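Local coordinates for chromosome replication initiation inhibitor protein (Agrobacterium tumefaciens, PDB 3FD3), which probably regulates transcription as a DNA-binding LysR-type factor, of which this chain is the C-terminal effector-binding portion, at residues L52-V62 against I175-A185; H76-M84 against L159-L167. One frame throughout, in Å; residues are numbered along the deposited sequence.

Contact 1: L52-V62 against I175-A185; sequences LAAVTAHDKPV and IPLYWQVNRLA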
loop_
_atom_site.group_PDB
_atom_site.type_symbol
_atom_site.label_atom_id
_atom_site.label_comp_id
_atom_site.label_asym_id
_atom_site.label_seq_id
_atom_site.Cartn_x
_atom_site.Cartn_y
_atom_site.Cartn_z
ATOM N N LEU A 52 -7.072 18.584 7.898
ATOM C CA LEU A 52 -8.393 19.168 8.131
ATOM C C LEU A 52 -9.472 18.141 8.429
ATOM O O LEU A 52 -10.536 18.487 8.931
ATOM C CB LEU A 52 -8.834 19.986 6.911
ATOM C CG LEU A 52 -7.970 21.198 6.640
ATOM C CD1 LEU A 52 -8.491 21.958 5.411
ATOM C CD2 LEU A 52 -7.987 22.085 7.873
ATOM N N ALA A 53 -9.219 16.899 8.070
ATOM C CA ALA A 53 -10.202 15.843 8.178
ATOM C C ALA A 53 -9.508 14.508 8.126
ATOM O O ALA A 53 -8.369 14.385 7.622
ATOM C CB ALA A 53 -11.243 15.915 7.045
ATOM N N ALA A 54 -10.179 13.502 8.683
ATOM C CA ALA A 54 -9.572 12.171 8.781
ATOM C C ALA A 54 -10.625 11.089 8.938
ATOM O O ALA A 54 -11.624 11.281 9.650
ATOM C CB ALA A 54 -8.597 12.101 9.949
ATOM N N VAL A 55 -10.360 9.951 8.278
ATOM C CA VAL A 55 -10.982 8.678 8.587
ATOM C C VAL A 55 -10.121 8.066 9.667
ATOM O O VAL A 55 -8.885 7.899 9.491
ATOM C CB VAL A 55 -11.060 7.744 7.339
ATOM C CG1 VAL A 55 -11.500 6.301 7.750
ATOM C CG2 VAL A 55 -11.974 8.340 6.270
ATOM N N THR A 56 -10.742 7.719 10.781
ATOM C CA THR A 56 -10.023 7.203 11.953
ATOM C C THR A 56 -10.888 6.222 12.730
ATOM O O THR A 56 -12.114 6.311 12.704
ATOM C CB THR A 56 -9.593 8.350 12.862
ATOM O OG1 THR A 56 -8.923 7.842 14.014
ATOM C CG2 THR A 56 -10.801 9.184 13.284
ATOM N N ALA A 57 -10.237 5.285 13.432
ATOM C CA ALA A 57 -10.930 4.442 14.408
ATOM C C ALA A 57 -11.214 5.151 15.747
ATOM O O ALA A 57 -11.908 4.588 16.578
ATOM C CB ALA A 57 -10.142 3.138 14.653
ATOM N N HIS A 58 -10.632 6.341 15.919
ATOM C CA HIS A 58 -10.864 7.175 17.089
ATOM C C HIS A 58 -12.218 7.870 17.025
ATOM O O HIS A 58 -12.494 8.677 16.140
ATOM C CB HIS A 58 -9.780 8.239 17.252
ATOM C CG HIS A 58 -8.513 7.709 17.823
ATOM N ND1 HIS A 58 -8.386 7.363 19.151
ATOM C CD2 HIS A 58 -7.319 7.449 17.246
ATOM C CE1 HIS A 58 -7.162 6.915 19.367
ATOM N NE2 HIS A 58 -6.494 6.960 18.227
ATOM N N ASP A 59 -13.034 7.535 18.028
ATOM C CA ASP A 59 -14.437 7.963 18.195
ATOM C C ASP A 59 -14.542 9.314 18.892
ATOM O O ASP A 59 -15.448 10.132 18.644
ATOM C CB ASP A 59 -15.098 6.941 19.124
ATOM C CG ASP A 59 -14.150 5.808 19.496
ATOM O OD1 ASP A 59 -13.223 5.550 18.698
ATOM O OD2 ASP A 59 -14.296 5.194 20.582
ATOM N N LYS A 60 -13.622 9.485 19.830
ATOM C CA LYS A 60 -13.611 10.556 20.770
ATOM C C LYS A 60 -13.225 11.796 20.026
ATOM O O LYS A 60 -12.246 11.808 19.274
ATOM C CB LYS A 60 -12.687 10.225 21.944
ATOM C CG LYS A 60 -13.384 9.324 22.958
ATOM C CD LYS A 60 -12.558 8.102 23.353
ATOM C CE LYS A 60 -13.377 7.162 24.248
ATOM N NZ LYS A 60 -12.530 6.187 24.995
ATOM N N PRO A 61 -14.043 12.840 20.193
ATOM C CA PRO A 61 -13.834 14.059 19.466
ATOM C C PRO A 61 -12.520 14.653 19.851
ATOM O O PRO A 61 -12.195 14.756 21.043
ATOM C CB PRO A 61 -14.978 14.958 19.937
ATOM C CG PRO A 61 -15.447 14.362 21.219
ATOM C CD PRO A 61 -15.189 12.919 21.119
ATOM N N VAL A 62 -11.743 15.007 18.854
ATOM C CA VAL A 62 -10.644 15.894 19.075
ATOM C C VAL A 62 -11.456 17.130 19.342
ATOM O O VAL A 62 -12.456 17.413 18.622
ATOM C CB VAL A 62 -9.739 16.046 17.830
ATOM C CG1 VAL A 62 -8.366 16.619 18.227
ATOM C CG2 VAL A 62 -9.568 14.715 17.131
ATOM N N ILE A 175 -14.200 -3.127 13.315
ATOM C CA ILE A 175 -13.638 -1.866 13.747
ATOM C C ILE A 175 -14.529 -0.725 13.232
ATOM O O ILE A 175 -14.601 -0.464 12.023
ATOM C CB ILE A 175 -12.212 -1.674 13.205
ATOM C CG1 ILE A 175 -11.287 -2.808 13.683
ATOM C CG2 ILE A 175 -11.672 -0.314 13.624
ATOM C CD1 ILE A 175 -11.086 -2.903 15.169
ATOM N N PRO A 176 -15.238 -0.065 14.137
ATOM C CA PRO A 176 -16.018 1.099 13.703
ATOM C C PRO A 176 -15.088 2.223 13.261
ATOM O O PRO A 176 -14.034 2.427 13.891
ATOM C CB PRO A 176 -16.774 1.518 14.972
ATOM C CG PRO A 176 -16.793 0.358 15.832
ATOM C CD PRO A 176 -15.465 -0.359 15.561
ATOM N N LEU A 177 -15.482 2.940 12.210
ATOM C CA LEU A 177 -14.705 4.056 11.695
ATOM C C LEU A 177 -15.496 5.361 11.791
ATOM O O LEU A 177 -16.722 5.353 11.805
ATOM C CB LEU A 177 -14.326 3.815 10.254
ATOM C CG LEU A 177 -13.364 2.650 9.980
ATOM C CD1 LEU A 177 -13.143 2.615 8.487
ATOM C CD2 LEU A 177 -12.045 2.844 10.754
ATOM N N TYR A 178 -14.759 6.462 11.873
ATOM C CA TYR A 178 -15.327 7.788 12.075
ATOM C C TYR A 178 -14.679 8.773 11.120
ATOM O O TYR A 178 -13.524 8.625 10.737
ATOM C CB TYR A 178 -15.085 8.241 13.521
ATOM C CG TYR A 178 -15.698 7.291 14.488
ATOM C CD1 TYR A 178 -17.016 7.447 14.899
ATOM C CD2 TYR A 178 -14.992 6.184 14.950
ATOM C CE1 TYR A 178 -17.615 6.549 15.734
ATOM C CE2 TYR A 178 -15.588 5.278 15.796
ATOM C CZ TYR A 178 -16.903 5.458 16.185
ATOM O OH TYR A 178 -17.497 4.555 17.053
ATOM N N TRP A 179 -15.445 9.787 10.732
ATOM C CA TRP A 179 -14.964 10.890 9.929
ATOM C C TRP A 179 -14.937 12.114 10.843
ATOM O O TRP A 179 -15.999 12.536 11.369
ATOM C CB TRP A 179 -15.929 11.086 8.786
ATOM C CG TRP A 179 -15.677 12.228 7.841
ATOM C CD1 TRP A 179 -16.540 13.265 7.569
ATOM C CD2 TRP A 179 -14.542 12.430 6.984
ATOM N NE1 TRP A 179 -15.997 14.106 6.614
ATOM C CE2 TRP A 179 -14.767 13.636 6.261
ATOM C CE3 TRP A 179 -13.332 11.755 6.799
ATOM C CZ2 TRP A 179 -13.836 14.152 5.349
ATOM C CZ3 TRP A 179 -12.416 12.266 5.874
ATOM C CH2 TRP A 179 -12.687 13.438 5.146
ATOM N N GLN A 180 -13.750 12.683 11.035
ATOM C CA GLN A 180 -13.527 13.825 11.934
ATOM C C GLN A 180 -13.129 14.989 11.046
ATOM O O GLN A 180 -12.311 14.817 10.153
ATOM C CB GLN A 180 -12.463 13.539 12.990
ATOM C CG GLN A 180 -12.856 12.455 13.996
ATOM C CD GLN A 180 -12.441 12.729 15.446
ATOM O OE1 GLN A 180 -12.284 13.880 15.863
ATOM N NE2 GLN A 180 -12.284 11.654 16.227
ATOM N N VAL A 181 -13.773 16.145 11.211
ATOM C CA VAL A 181 -13.499 17.308 10.368
ATOM C C VAL A 181 -13.317 18.533 11.231
ATOM O O VAL A 181 -14.101 18.779 12.154
ATOM C CB VAL A 181 -14.647 17.601 9.371
ATOM C CG1 VAL A 181 -14.268 18.760 8.451
ATOM C CG2 VAL A 181 -15.003 16.310 8.574
ATOM N N ASN A 182 -12.265 19.296 10.949
ATOM C CA ASN A 182 -12.045 20.584 11.610
ATOM C C ASN A 182 -13.300 21.441 11.461
ATOM O O ASN A 182 -13.776 21.666 10.347
ATOM C CB ASN A 182 -10.851 21.262 10.952
ATOM C CG ASN A 182 -10.499 22.569 11.564
ATOM O OD1 ASN A 182 -11.331 23.498 11.613
ATOM N ND2 ASN A 182 -9.242 22.695 12.018
ATOM N N ARG A 183 -13.820 21.929 12.587
ATOM C CA ARG A 183 -15.111 22.629 12.595
ATOM C C ARG A 183 -15.101 23.864 11.692
ATOM O O ARG A 183 -16.110 24.176 11.081
ATOM C CB ARG A 183 -15.517 23.029 14.023
ATOM C CG ARG A 183 -14.743 24.209 14.601
ATOM C CD ARG A 183 -15.153 24.544 16.048
ATOM N NE ARG A 183 -14.201 25.452 16.694
ATOM C CZ ARG A 183 -14.287 26.777 16.634
ATOM N NH1 ARG A 183 -15.290 27.352 15.979
ATOM N NH2 ARG A 183 -13.386 27.530 17.234
ATOM N N LEU A 184 -13.951 24.530 11.598
ATOM C CA LEU A 184 -13.808 25.739 10.784
ATOM C C LEU A 184 -13.804 25.489 9.275
ATOM O O LEU A 184 -14.082 26.421 8.496
ATOM C CB LEU A 184 -12.554 26.514 11.197
ATOM C CG LEU A 184 -12.526 27.029 12.651
ATOM C CD1 LEU A 184 -11.173 27.670 12.978
ATOM C CD2 LEU A 184 -13.655 28.000 12.908
ATOM N N ALA A 185 -13.507 24.253 8.889
ATOM C CA ALA A 185 -13.491 23.831 7.491
ATOM C C ALA A 185 -14.757 23.073 7.119
ATOM O O ALA A 185 -14.990 22.840 5.930
ATOM C CB ALA A 185 -12.256 22.955 7.238
HETATM O O HOH W 1 -13.143 2.231 16.392
#

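Contact 2: H76-M84 against L159-L167; sequences HATASPDFM and LAAGRLVEL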
loop_
_atom_site.group_PDB
_atom_site.type_symbol
_atom_site.label_atom_id
_atom_site.label_comp_id
_atom_site.label_asym_id
_atom_site.label_seq_id
_atom_site.Cartn_x
_atom_site.Cartn_y
_atom_site.Cartn_z
ATOM N N HIS A 76 -11.438 -10.422 8.541
ATOM C CA HIS A 76 -11.440 -11.870 8.761
ATOM C C HIS A 76 -9.994 -12.360 8.889
ATOM O O HIS A 76 -9.108 -11.907 8.150
ATOM C CB HIS A 76 -12.133 -12.605 7.611
ATOM C CG HIS A 76 -13.598 -12.305 7.494
ATOM N ND1 HIS A 76 -14.561 -12.953 8.234
ATOM C CD2 HIS A 76 -14.255 -11.399 6.733
ATOM C CE1 HIS A 76 -15.749 -12.465 7.931
ATOM N NE2 HIS A 76 -15.597 -11.529 7.013
ATOM N N ALA A 77 -9.774 -13.271 9.831
ATOM C CA ALA A 77 -8.471 -13.901 10.027
ATOM C C ALA A 77 -8.353 -15.008 8.980
ATOM O O ALA A 77 -9.113 -15.970 9.004
ATOM C CB ALA A 77 -8.357 -14.471 11.446
ATOM N N THR A 78 -7.416 -14.849 8.050
ATOM C CA THR A 78 -7.361 -15.667 6.849
ATOM C C THR A 78 -5.945 -16.185 6.556
ATOM O O THR A 78 -4.928 -15.572 6.901
ATOM C CB THR A 78 -7.836 -14.904 5.592
ATOM O OG1 THR A 78 -7.065 -13.701 5.461
ATOM C CG2 THR A 78 -9.340 -14.608 5.631
ATOM N N ALA A 79 -5.896 -17.338 5.925
ATOM C CA ALA A 79 -4.630 -17.902 5.420
ATOM C C ALA A 79 -4.965 -18.753 4.202
ATOM O O ALA A 79 -6.137 -18.995 3.901
ATOM C CB ALA A 79 -3.932 -18.754 6.489
ATOM N N SER A 80 -3.939 -19.221 3.502
ATOM C CA SER A 80 -4.181 -20.090 2.352
ATOM C C SER A 80 -4.462 -21.528 2.823
ATOM O O SER A 80 -4.121 -21.891 3.948
ATOM C CB SER A 80 -2.981 -20.078 1.393
ATOM O OG SER A 80 -1.933 -20.894 1.851
ATOM N N PRO A 81 -5.075 -22.356 1.968
ATOM C CA PRO A 81 -5.280 -23.769 2.327
ATOM C C PRO A 81 -3.993 -24.532 2.697
ATOM O O PRO A 81 -3.975 -25.307 3.651
ATOM C CB PRO A 81 -5.908 -24.348 1.057
ATOM C CG PRO A 81 -6.671 -23.213 0.491
ATOM C CD PRO A 81 -5.757 -22.024 0.703
ATOM N N ASP A 82 -2.912 -24.271 1.968
ATOM C CA ASP A 82 -1.628 -24.893 2.261
ATOM C C ASP A 82 -1.091 -24.408 3.611
ATOM O O ASP A 82 -0.561 -25.203 4.342
ATOM C CB ASP A 82 -0.609 -24.613 1.152
ATOM C CG ASP A 82 0.808 -25.129 1.491
ATOM O OD1 ASP A 82 0.966 -26.330 1.587
ATOM O OD2 ASP A 82 1.711 -24.283 1.706
ATOM N N PHE A 83 -1.241 -23.118 3.923
ATOM C CA PHE A 83 -0.866 -22.612 5.248
ATOM C C PHE A 83 -1.593 -23.356 6.365
ATOM O O PHE A 83 -0.989 -23.754 7.378
ATOM C CB PHE A 83 -1.093 -21.108 5.370
ATOM C CG PHE A 83 -0.500 -20.531 6.605
ATOM C CD1 PHE A 83 -1.186 -20.577 7.805
ATOM C CD2 PHE A 83 0.760 -19.983 6.570
ATOM C CE1 PHE A 83 -0.621 -20.073 8.939
ATOM C CE2 PHE A 83 1.326 -19.494 7.683
ATOM C CZ PHE A 83 0.638 -19.521 8.878
HETATM N N MSE A 84 -2.905 -23.524 6.187
HETATM C CA MSE A 84 -3.715 -24.214 7.167
HETATM C C MSE A 84 -3.231 -25.665 7.314
HETATM O O MSE A 84 -3.141 -26.214 8.433
HETATM C CB MSE A 84 -5.209 -24.202 6.760
HETATM C CG MSE A 84 -5.865 -22.864 6.628
HETATM SE SE MSE A 84 -5.923 -21.845 8.265
HETATM C CE MSE A 84 -7.068 -22.998 9.255
ATOM N N LEU A 159 -12.072 -15.828 -0.494
ATOM C CA LEU A 159 -12.770 -16.761 0.392
ATOM C C LEU A 159 -13.778 -17.598 -0.379
ATOM O O LEU A 159 -13.820 -18.828 -0.231
ATOM C CB LEU A 159 -13.449 -16.028 1.554
ATOM C CG LEU A 159 -12.500 -15.493 2.635
ATOM C CD1 LEU A 159 -13.227 -14.543 3.583
ATOM C CD2 LEU A 159 -11.797 -16.630 3.433
ATOM N N ALA A 160 -14.549 -16.928 -1.230
ATOM C CA ALA A 160 -15.556 -17.598 -2.048
ATOM C C ALA A 160 -14.908 -18.613 -3.001
ATOM O O ALA A 160 -15.460 -19.693 -3.208
ATOM C CB ALA A 160 -16.413 -16.564 -2.819
ATOM N N ALA A 161 -13.732 -18.277 -3.536
ATOM C CA ALA A 161 -13.013 -19.131 -4.491
ATOM C C ALA A 161 -12.187 -20.211 -3.818
ATOM O O ALA A 161 -11.728 -21.144 -4.490
ATOM C CB ALA A 161 -12.086 -18.279 -5.378
ATOM N N GLY A 162 -11.971 -20.089 -2.513
ATOM C CA GLY A 162 -11.152 -21.057 -1.771
ATOM C C GLY A 162 -9.659 -20.782 -1.806
ATOM O O GLY A 162 -8.865 -21.623 -1.363
ATOM N N ARG A 163 -9.266 -19.617 -2.325
ATOM C CA ARG A 163 -7.856 -19.216 -2.348
ATOM C C ARG A 163 -7.390 -18.778 -0.961
ATOM O O ARG A 163 -6.193 -18.794 -0.654
ATOM C CB ARG A 163 -7.633 -18.090 -3.354
ATOM C CG ARG A 163 -7.747 -18.503 -4.817
ATOM C CD ARG A 163 -7.476 -17.336 -5.761
ATOM N NE ARG A 163 -8.499 -16.290 -5.684
ATOM C CZ ARG A 163 -9.598 -16.201 -6.438
ATOM N NH1 ARG A 163 -9.902 -17.135 -7.345
ATOM N NH2 ARG A 163 -10.429 -15.173 -6.258
ATOM N N LEU A 164 -8.340 -18.327 -0.151
ATOM C CA LEU A 164 -8.137 -18.133 1.267
ATOM C C LEU A 164 -9.223 -18.883 2.027
ATOM O O LEU A 164 -10.289 -19.182 1.478
ATOM C CB LEU A 164 -8.166 -16.653 1.648
ATOM C CG LEU A 164 -7.046 -15.759 1.114
ATOM C CD1 LEU A 164 -7.299 -14.282 1.454
ATOM C CD2 LEU A 164 -5.661 -16.204 1.668
ATOM N N VAL A 165 -8.946 -19.201 3.283
ATOM C CA VAL A 165 -9.960 -19.719 4.162
ATOM C C VAL A 165 -9.820 -18.998 5.485
ATOM O O VAL A 165 -8.751 -18.470 5.819
ATOM C CB VAL A 165 -9.826 -21.222 4.373
ATOM C CG1 VAL A 165 -10.084 -21.975 3.059
ATOM C CG2 VAL A 165 -8.457 -21.554 4.953
ATOM N N GLU A 166 -10.918 -18.975 6.226
ATOM C CA GLU A 166 -10.944 -18.365 7.550
ATOM C C GLU A 166 -10.353 -19.350 8.540
ATOM O O GLU A 166 -10.724 -20.528 8.522
ATOM C CB GLU A 166 -12.362 -18.057 7.986
ATOM C CG GLU A 166 -12.858 -16.731 7.587
ATOM C CD GLU A 166 -14.204 -16.387 8.260
ATOM O OE1 GLU A 166 -14.263 -15.542 9.209
ATOM O OE2 GLU A 166 -15.197 -16.989 7.844
ATOM N N LEU A 167 -9.448 -18.894 9.396
ATOM C CA LEU A 167 -8.931 -19.782 10.450
ATOM C C LEU A 167 -10.042 -20.399 11.274
ATOM O O LEU A 167 -10.000 -21.605 11.592
ATOM C CB LEU A 167 -7.954 -19.053 11.358
ATOM C CG LEU A 167 -6.500 -18.989 10.856
ATOM C CD1 LEU A 167 -6.336 -18.246 9.512
ATOM C CD2 LEU A 167 -5.625 -18.362 11.891
HETATM O O HOH W 2 -12.170 -14.119 11.242
#

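Contact 1: L52-V62 against I175-A185
Strands 53-56 and 175-181 pair antiparallel within the mixed sheet of a LysR substrate-binding domain, with Ala54 opposite Gln180 and Thr56 opposite Tyr178 as hydrogen-bonded pairs. The small side chains of Ala53 and Ala54 make room on the two faces of the sheet, Ala53 for the Trp179 indole and Ala54 for Thr42 of helix 42-47. At the end of the ladder the N-H of Asn182 reaches Leu52 O (2.8 Å), and Leu52, Asn182 and Ala185 line a pocket that holds a polyethylene-glycol-like molecule, probably from the crystallisation liquor. The polar weight falls on Gln180, whose amide gathers in the loop that follows strand 53-56. Its NE2 donates to His58 O (3.0 Å) and to Lys60 O (3.1 Å), standing well out of the plane of each carbonyl although both oxygens lie close to the plane of the Gln180 amide. In return Val62 N gives an almost perfectly straight bond (179°) to a lone pair of Gln180 OE1. Three bonds thus fix the flip of this buried amide, which a bend at chi2 (-140°) carries out to the loop. Glutamine suits the place because one end donates twice while the other accepts. Thr56 starts the turn: its OG1 accepts from His58 N in an ST turn, and its CG2 rests on Gln180 CG. Beyond it the backbone of Asp59 covers Tyr178, the CA 3.8 Å from the ring centroid in a CH-pi contact. On the other face of the sheet the Trp179 indole packs its CH2 atom on Ala53 CB (3.4 Å) and its CE3 on Val55 CG2 (3.7 Å), while NE1 bonds to Thr193. Helix 190-203 covers this Val55 and Trp179 face, helix 42-47 lies over the Ala54 and Gln180 face, and strands 3-8 and 66-79 flank the pair.

Contact 2: H76-M84 against L159-L167
His76 ND1 donates to Glu166 OE1 across 2.8 Å, a moderately bent bond (147°) between a ring and a carboxylate whose planes stand perpendicular. The oxygen lies at the imidazole edge, somewhat tilted from the ring plane, while the histidine nitrogen comes at the carboxylate from well above its plane. With its chain extended beyond CG, Glu166 carries its carboxylate to the histidine ring. A water that accepts from Ala77 N sits beside the same oxygen. Between the strands the backbone does the joining: Ala79 and Val165 exchange two N-H...O bonds, and Leu167 N reaches Ala77 O at 3.0 Å. The C-terminal end of strand 66-79 lies antiparallel to the start of 165-181; these two long strands are consistent with the crossover strands that link the two subdomains in LysR effector domains of the periplasmic-binding-protein type. Each segment also holds a helix end. Helix 152-161 stops at Gly162 in a Schellman motif, whose positive phi (85°) comes easily to a residue without a side chain; helix 81-87 is preceded by Ser80 at the N-cap, whose OG accepts from Phe83 N at 3.1 Å, with chi1 (79°) turning the hydroxyl over the first turn. Pro81, well suited to a first helical turn because it needs no N-H partner, sets its CG 3.3 Å from Gly162 O. Apolar side chains pack beside the ladder. Leu167 CD1 packs against Ala79 CB (3.9 Å) and against the selenium of Met84 (3.8 Å), a selenomethionine whose twice-bent chain folds back over the leucine. Leu164 lays CD2 along the carbonyl of Ala79, and Thr78 turns its CG2 to Leu159 CD2 (3.9 Å) while its OG1 bonds to Asn150 of strand 148-151.

Contacts 1 and 2 share strand 165-181, which has strand 66-79 beside it at both; contact 2 takes the start of 165-181 and the end of 66-79, whereas contact 1 pairs the C-terminal part of 165-181 with strand 53-56. Their centres lie 33 Å apart, on opposite sides of the chain's centre, and the nearest atoms stay about 9 Å apart; along the sequence contact 2 is nested inside the loop that contact 1 closes. Both are partly buried. Contact 1 has a longer ladder, sandwiched between helices, and its buried polar chemistry is an amide meeting backbone groups. Contact 2 adds two helix ends to a shorter ladder, and its principal side-chain bond joins two partly exposed ionisable residues.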